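N-formylglutamate amidohydrolase (Ralstonia eutropha, PDB 2Q7S) probably acts as a zinc-dependent hydrolase of the N-formylglutamate amidohydrolase family, holding a zinc ion at its metal site. Local coordinates at residues R49-G52 with G53-T56; M257-G260 with T261-R264. All coordinates share one frame; numbering follows the deposited sequence.

Interaction 1. Residues R49-G52 with G53-T56; sequences RLRG and GEDT. With ZN (zinc ion), chain C.
R51 and E54, three residues apart round the 3-10 turn that follows helix 47-50 and leads into the zinc-binding loop of this zinc-exopeptidase-like fold, bring their side chains together. Their charges meet at 2.7 Å, R51 NH1 to E54 OE2, but the planes of guanidinium and carboxylate stand 88° apart. The carboxylate comes over one face of the guanidinium, well out of its plane, and no N-H points at the oxygen: the salt bridge is electrostatic. Directed hydrogen bonds hold both carboxylate oxygens of E54. Its OE1 takes the T56 OG1 hydroxyl at 2.7 Å on the anti lone pair, and OE2 is hydrogen-bonded to Y37 OH. Behind the side chains, E54 N donates to R51 O at 3.1 Å and G53 N donates weakly to L50 O at 3.2 Å, the i to i+3 pattern of the turn. E54 leaves this backbone with CG beside its own N (chi1 -63°) and then runs extended, which carries the carboxylate back to R51. The next residue, D55, points its CB away from the turn; R253 pairs with OD1, H32 and H172 complete the metal site, and D55 OD2 binds the zinc ion at 2.1 Å.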
ATOM      1  N   ARG A  49       9.792 -15.462   9.555  1.00 27.46           N
ATOM      2  CA  ARG A  49       8.366 -15.512   9.874  1.00 26.92           C
ATOM      3  C   ARG A  49       7.657 -14.189   9.609  1.00 28.32           C
ATOM      4  O   ARG A  49       6.468 -14.173   9.283  1.00 31.00           O
ATOM      5  CB  ARG A  49       8.180 -15.899  11.331  1.00 26.01           C
ATOM      6  CG  ARG A  49       8.640 -17.306  11.628  1.00 30.76           C
ATOM      7  CD  ARG A  49       7.457 -18.222  11.874  1.00 36.31           C
ATOM      8  NE  ARG A  49       6.415 -18.134  10.832  1.00 38.82           N
ATOM      9  CZ  ARG A  49       5.100 -18.278  11.060  1.00 39.57           C
ATOM     10  NH1 ARG A  49       4.620 -18.490  12.300  1.00 32.09           N
ATOM     11  NH2 ARG A  49       4.247 -18.193  10.043  1.00 36.37           N
ATOM     12  N   LEU A  50       8.406 -13.095   9.744  1.00 28.45           N
ATOM     13  CA  LEU A  50       7.908 -11.712   9.585  1.00 28.62           C
ATOM     14  C   LEU A  50       7.756 -11.296   8.115  1.00 29.36           C
ATOM     15  O   LEU A  50       6.818 -10.577   7.749  1.00 29.13           O
ATOM     16  CB  LEU A  50       8.879 -10.756  10.286  1.00 28.74           C
ATOM     17  CG  LEU A  50       9.066 -10.994  11.792  1.00 31.17           C
ATOM     18  CD1 LEU A  50      10.218 -10.146  12.382  1.00 28.55           C
ATOM     19  CD2 LEU A  50       7.758 -10.738  12.523  1.00 26.34           C
ATOM     20  N   ARG A  51       8.692 -11.757   7.283  1.00 28.81           N
ATOM     21  CA  ARG A  51       8.655 -11.539   5.854  1.00 28.91           C
ATOM     22  C   ARG A  51       7.257 -11.855   5.271  1.00 31.81           C
ATOM     23  O   ARG A  51       6.881 -11.279   4.228  1.00 31.79           O
ATOM     24  CB  ARG A  51       9.794 -12.313   5.158  1.00 27.09           C
ATOM     25  CG  ARG A  51      11.174 -11.697   5.477  1.00 26.15           C
ATOM     26  CD  ARG A  51      12.284 -12.284   4.650  1.00 29.52           C
ATOM     27  NE  ARG A  51      12.022 -12.217   3.190  1.00 39.82           N
ATOM     28  CZ  ARG A  51      12.170 -11.126   2.437  1.00 31.41           C
ATOM     29  NH1 ARG A  51      12.573  -9.992   2.984  1.00 42.80           N
ATOM     30  NH2 ARG A  51      11.894 -11.145   1.147  1.00 24.14           N
ATOM     31  N   GLY A  52       6.486 -12.706   5.970  1.00 28.76           N
ATOM     32  CA  GLY A  52       5.060 -12.926   5.693  1.00 27.09           C
ATOM     33  C   GLY A  52       4.273 -11.700   5.251  1.00 27.27           C
ATOM     34  O   GLY A  52       3.862 -11.637   4.095  1.00 29.82           O
ATOM     35  N   GLY A  53       4.108 -10.717   6.147  1.00 25.81           N
ATOM     36  CA  GLY A  53       3.345  -9.457   5.913  1.00 23.75           C
ATOM     37  C   GLY A  53       3.918  -8.436   4.934  1.00 19.95           C
ATOM     38  O   GLY A  53       3.373  -7.321   4.783  1.00 19.92           O
ATOM     39  N   GLU A  54       5.037  -8.777   4.285  1.00 17.13           N
ATOM     40  CA  GLU A  54       5.598  -7.946   3.262  1.00 15.70           C
ATOM     41  C   GLU A  54       4.801  -8.070   1.969  1.00 10.44           C
ATOM     42  O   GLU A  54       4.539  -9.166   1.495  1.00  7.90           O
ATOM     43  CB  GLU A  54       7.005  -8.392   2.875  1.00 17.31           C
ATOM     44  CG  GLU A  54       8.051  -8.341   3.870  1.00 19.76           C
ATOM     45  CD  GLU A  54       9.364  -8.857   3.309  1.00 18.11           C
ATOM     46  OE1 GLU A  54       9.422  -9.276   2.127  1.00 17.19           O
ATOM     47  OE2 GLU A  54      10.333  -8.827   4.067  1.00 22.70           O
ATOM     48  N   ASP A  55       4.453  -6.942   1.406  1.00 10.91           N
ATOM     49  CA  ASP A  55       4.058  -6.869   0.009  1.00 11.30           C
ATOM     50  C   ASP A  55       5.311  -6.750  -0.904  1.00 10.12           C
ATOM     51  O   ASP A  55       5.510  -5.730  -1.576  1.00  9.15           O
ATOM     52  CB  ASP A  55       3.189  -5.660  -0.242  1.00  4.80           C
ATOM     53  CG  ASP A  55       1.949  -5.667   0.556  1.00 18.37           C
ATOM     54  OD1 ASP A  55       1.826  -6.473   1.529  1.00 12.45           O
ATOM     55  OD2 ASP A  55       1.154  -4.773   0.236  1.00 15.41           O
ATOM     56  N   THR A  56       6.092  -7.823  -0.918  1.00  9.24           N
ATOM     57  CA  THR A  56       7.430  -7.832  -1.544  1.00 12.70           C
ATOM     58  C   THR A  56       7.362  -7.540  -3.053  1.00 14.31           C
ATOM     59  O   THR A  56       6.432  -7.993  -3.765  1.00 12.64           O
ATOM     60  CB  THR A  56       8.150  -9.191  -1.279  1.00 13.26           C
ATOM     61  OG1 THR A  56       7.780  -9.651   0.009  1.00 16.23           O
ATOM     62  CG2 THR A  56       9.677  -9.094  -1.380  1.00  9.08           C
TER
HETATM   63 ZN    ZN C 400      -0.298  -4.138   1.582  1.00 27.23          ZN

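Interaction 2. Residues M257-G260 with T261-R264; sequences MEEG and TRER
R262 folds its side chain back along the preceding turn and meets the carbonyl of E259 with the edge of its guanidinium. R262 NH2 donates to E259 O at 3.2 Å, with an N-H...O angle of 155°; the oxygen lies 1° out of the guanidinium plane and is met on a lone pair. A second, weak bond from R262 NE reaches the same oxygen at 3.3 Å, making a two-pronged grip on one acceptor. Bends at chi2 and chi3 turn the R262 chain back to this carbonyl. One face of the group is covered by the end of the selenomethionine M257, though the modelled spacing there is too short to trust. This buried side belongs to a short antiparallel beta hairpin, strands 257-258 and 263-264. E258 N donates to E263 O at 2.9 Å, while the return bond from E263 N to E258 O is long and weak at 3.5 Å. R262 N also reaches E258 O, weakly, across the turn. The solvent side is looser: the ends of E258 and E263 lead away from the opposite strand, and T261 OG1 approaches E258 CB only to 3.7 Å.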
HETATM    1  N   MSE A 257       5.404 -13.859  -7.351  1.00 11.97           N
HETATM    2  CA  MSE A 257       6.417 -14.391  -6.446  1.00 18.26           C
HETATM    3  C   MSE A 257       5.996 -15.707  -5.839  1.00 18.87           C
HETATM    4  O   MSE A 257       4.808 -16.087  -5.874  1.00 18.26           O
HETATM    5  CB  MSE A 257       6.715 -13.402  -5.321  1.00 15.72           C
HETATM    6  CG  MSE A 257       5.493 -13.000  -4.589  1.00 18.92           C
HETATM    7 SE   MSE A 257       5.784 -11.890  -3.002  0.75 20.64          SE
HETATM    8  CE  MSE A 257       5.452 -13.132  -1.570  1.00 16.01           C
ATOM      9  N   GLU A 258       6.988 -16.373  -5.266  1.00 18.13           N
ATOM     10  CA  GLU A 258       6.779 -17.592  -4.493  1.00 20.22           C
ATOM     11  C   GLU A 258       6.604 -17.203  -3.039  1.00 20.16           C
ATOM     12  O   GLU A 258       7.510 -16.655  -2.413  1.00 20.70           O
ATOM     13  CB  GLU A 258       7.959 -18.541  -4.654  1.00 21.63           C
ATOM     14  CG  GLU A 258       8.145 -19.031  -6.055  1.00 26.74           C
ATOM     15  CD  GLU A 258       6.946 -19.841  -6.526  1.00 40.10           C
ATOM     16  OE1 GLU A 258       6.529 -20.751  -5.769  1.00 47.37           O
ATOM     17  OE2 GLU A 258       6.423 -19.574  -7.631  1.00 34.09           O
ATOM     18  N   GLU A 259       5.419 -17.464  -2.505  1.00 21.82           N
ATOM     19  CA  GLU A 259       5.062 -16.956  -1.175  1.00 23.52           C
ATOM     20  C   GLU A 259       5.975 -17.459  -0.054  1.00 22.34           C
ATOM     21  O   GLU A 259       6.230 -16.747   0.913  1.00 21.70           O
ATOM     22  CB  GLU A 259       3.583 -17.225  -0.879  1.00 24.56           C
ATOM     23  CG  GLU A 259       2.615 -16.466  -1.864  1.00 29.48           C
ATOM     24  CD  GLU A 259       1.287 -16.105  -1.203  1.00 27.62           C
ATOM     25  OE1 GLU A 259       1.360 -15.262  -0.266  1.00 41.25           O
ATOM     26  OE2 GLU A 259       0.209 -16.679  -1.581  1.00 26.92           O
ATOM     27  N   GLY A 260       6.497 -18.671  -0.185  1.00 21.67           N
ATOM     28  CA  GLY A 260       7.451 -19.179   0.795  1.00 20.78           C
ATOM     29  C   GLY A 260       8.781 -18.455   0.782  1.00 20.36           C
ATOM     30  O   GLY A 260       9.137 -17.832   1.766  1.00 22.61           O
ATOM     31  N   THR A 261       9.503 -18.509  -0.343  1.00 20.67           N
ATOM     32  CA  THR A 261      10.844 -17.897  -0.447  1.00 19.86           C
ATOM     33  C   THR A 261      10.800 -16.364  -0.656  1.00 21.83           C
ATOM     34  O   THR A 261      11.807 -15.672  -0.470  1.00 19.14           O
ATOM     35  CB  THR A 261      11.682 -18.596  -1.548  1.00 19.06           C
ATOM     36  OG1 THR A 261      11.188 -18.273  -2.854  1.00 22.47           O
ATOM     37  CG2 THR A 261      11.611 -20.115  -1.381  1.00 19.67           C
ATOM     38  N   ARG A 262       9.615 -15.851  -1.004  1.00 23.38           N
ATOM     39  CA  ARG A 262       9.369 -14.419  -1.366  1.00 22.89           C
ATOM     40  C   ARG A 262      10.008 -14.042  -2.716  1.00 23.22           C
ATOM     41  O   ARG A 262      10.121 -12.857  -3.054  1.00 25.37           O
ATOM     42  CB  ARG A 262       9.853 -13.421  -0.309  1.00 20.69           C
ATOM     43  CG  ARG A 262       9.238 -13.458   1.107  1.00 27.29           C
ATOM     44  CD  ARG A 262       7.962 -12.602   1.224  1.00 31.96           C
ATOM     45  NE  ARG A 262       6.790 -13.469   1.211  1.00 39.25           N
ATOM     46  CZ  ARG A 262       5.533 -13.087   1.397  1.00 31.19           C
ATOM     47  NH1 ARG A 262       5.226 -11.797   1.563  1.00 18.72           N
ATOM     48  NH2 ARG A 262       4.566 -14.017   1.340  1.00 27.89           N
ATOM     49  N   GLU A 263      10.409 -15.024  -3.498  1.00 25.08           N
ATOM     50  CA  GLU A 263      11.243 -14.740  -4.670  1.00 25.70           C
ATOM     51  C   GLU A 263      10.449 -14.596  -5.933  1.00 24.62           C
ATOM     52  O   GLU A 263       9.522 -15.355  -6.180  1.00 26.41           O
ATOM     53  CB  GLU A 263      12.285 -15.833  -4.843  1.00 26.78           C
ATOM     54  CG  GLU A 263      13.287 -15.805  -3.706  1.00 32.29           C
ATOM     55  CD  GLU A 263      14.593 -16.374  -4.107  1.00 42.33           C
ATOM     56  OE1 GLU A 263      14.587 -17.481  -4.699  1.00 46.76           O
ATOM     57  OE2 GLU A 263      15.617 -15.710  -3.835  1.00 47.86           O
ATOM     58  N   ARG A 264      10.853 -13.641  -6.761  1.00 23.30           N
ATOM     59  CA  ARG A 264      10.164 -13.408  -8.036  1.00 22.40           C
ATOM     60  C   ARG A 264      10.048 -14.729  -8.773  1.00 22.53           C
ATOM     61  O   ARG A 264      11.027 -15.508  -8.823  1.00 20.84           O
ATOM     62  CB  ARG A 264      10.900 -12.406  -8.910  1.00 20.75           C
ATOM     63  CG  ARG A 264      11.050 -11.020  -8.280  1.00 22.53           C
ATOM     64  CD  ARG A 264      11.893 -10.099  -9.140  1.00 19.67           C
ATOM     65  NE  ARG A 264      12.034  -8.811  -8.477  1.00 20.07           N
ATOM     66  CZ  ARG A 264      12.370  -7.666  -9.053  1.00 25.32           C
ATOM     67  NH1 ARG A 264      12.612  -7.572 -10.355  1.00 27.54           N
ATOM     68  NH2 ARG A 264      12.440  -6.587  -8.297  1.00 23.39           N
TER

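How the interactions relate
Interaction 1 precedes interaction 2 along the chain, but their centres are only 10 Å apart and R262 brings them into direct contact. Its NH1 lies 2.7 Å from E54 O, 2.9 Å from G52 O and 3.2 Å from R51 O, so three backbone oxygens of 49-56 lie close to this nitrogen from the hairpin. Lower on the same side chain, R262 CD packs 3.2 Å from T56 OG1. The R262 side chain is about 6 Å from that of D55 and about 9 Å from the zinc ion, placing it behind the metal ligand, outside the first coordination shell. The hairpin and the ligand-bearing loop therefore pack together beside the metal site.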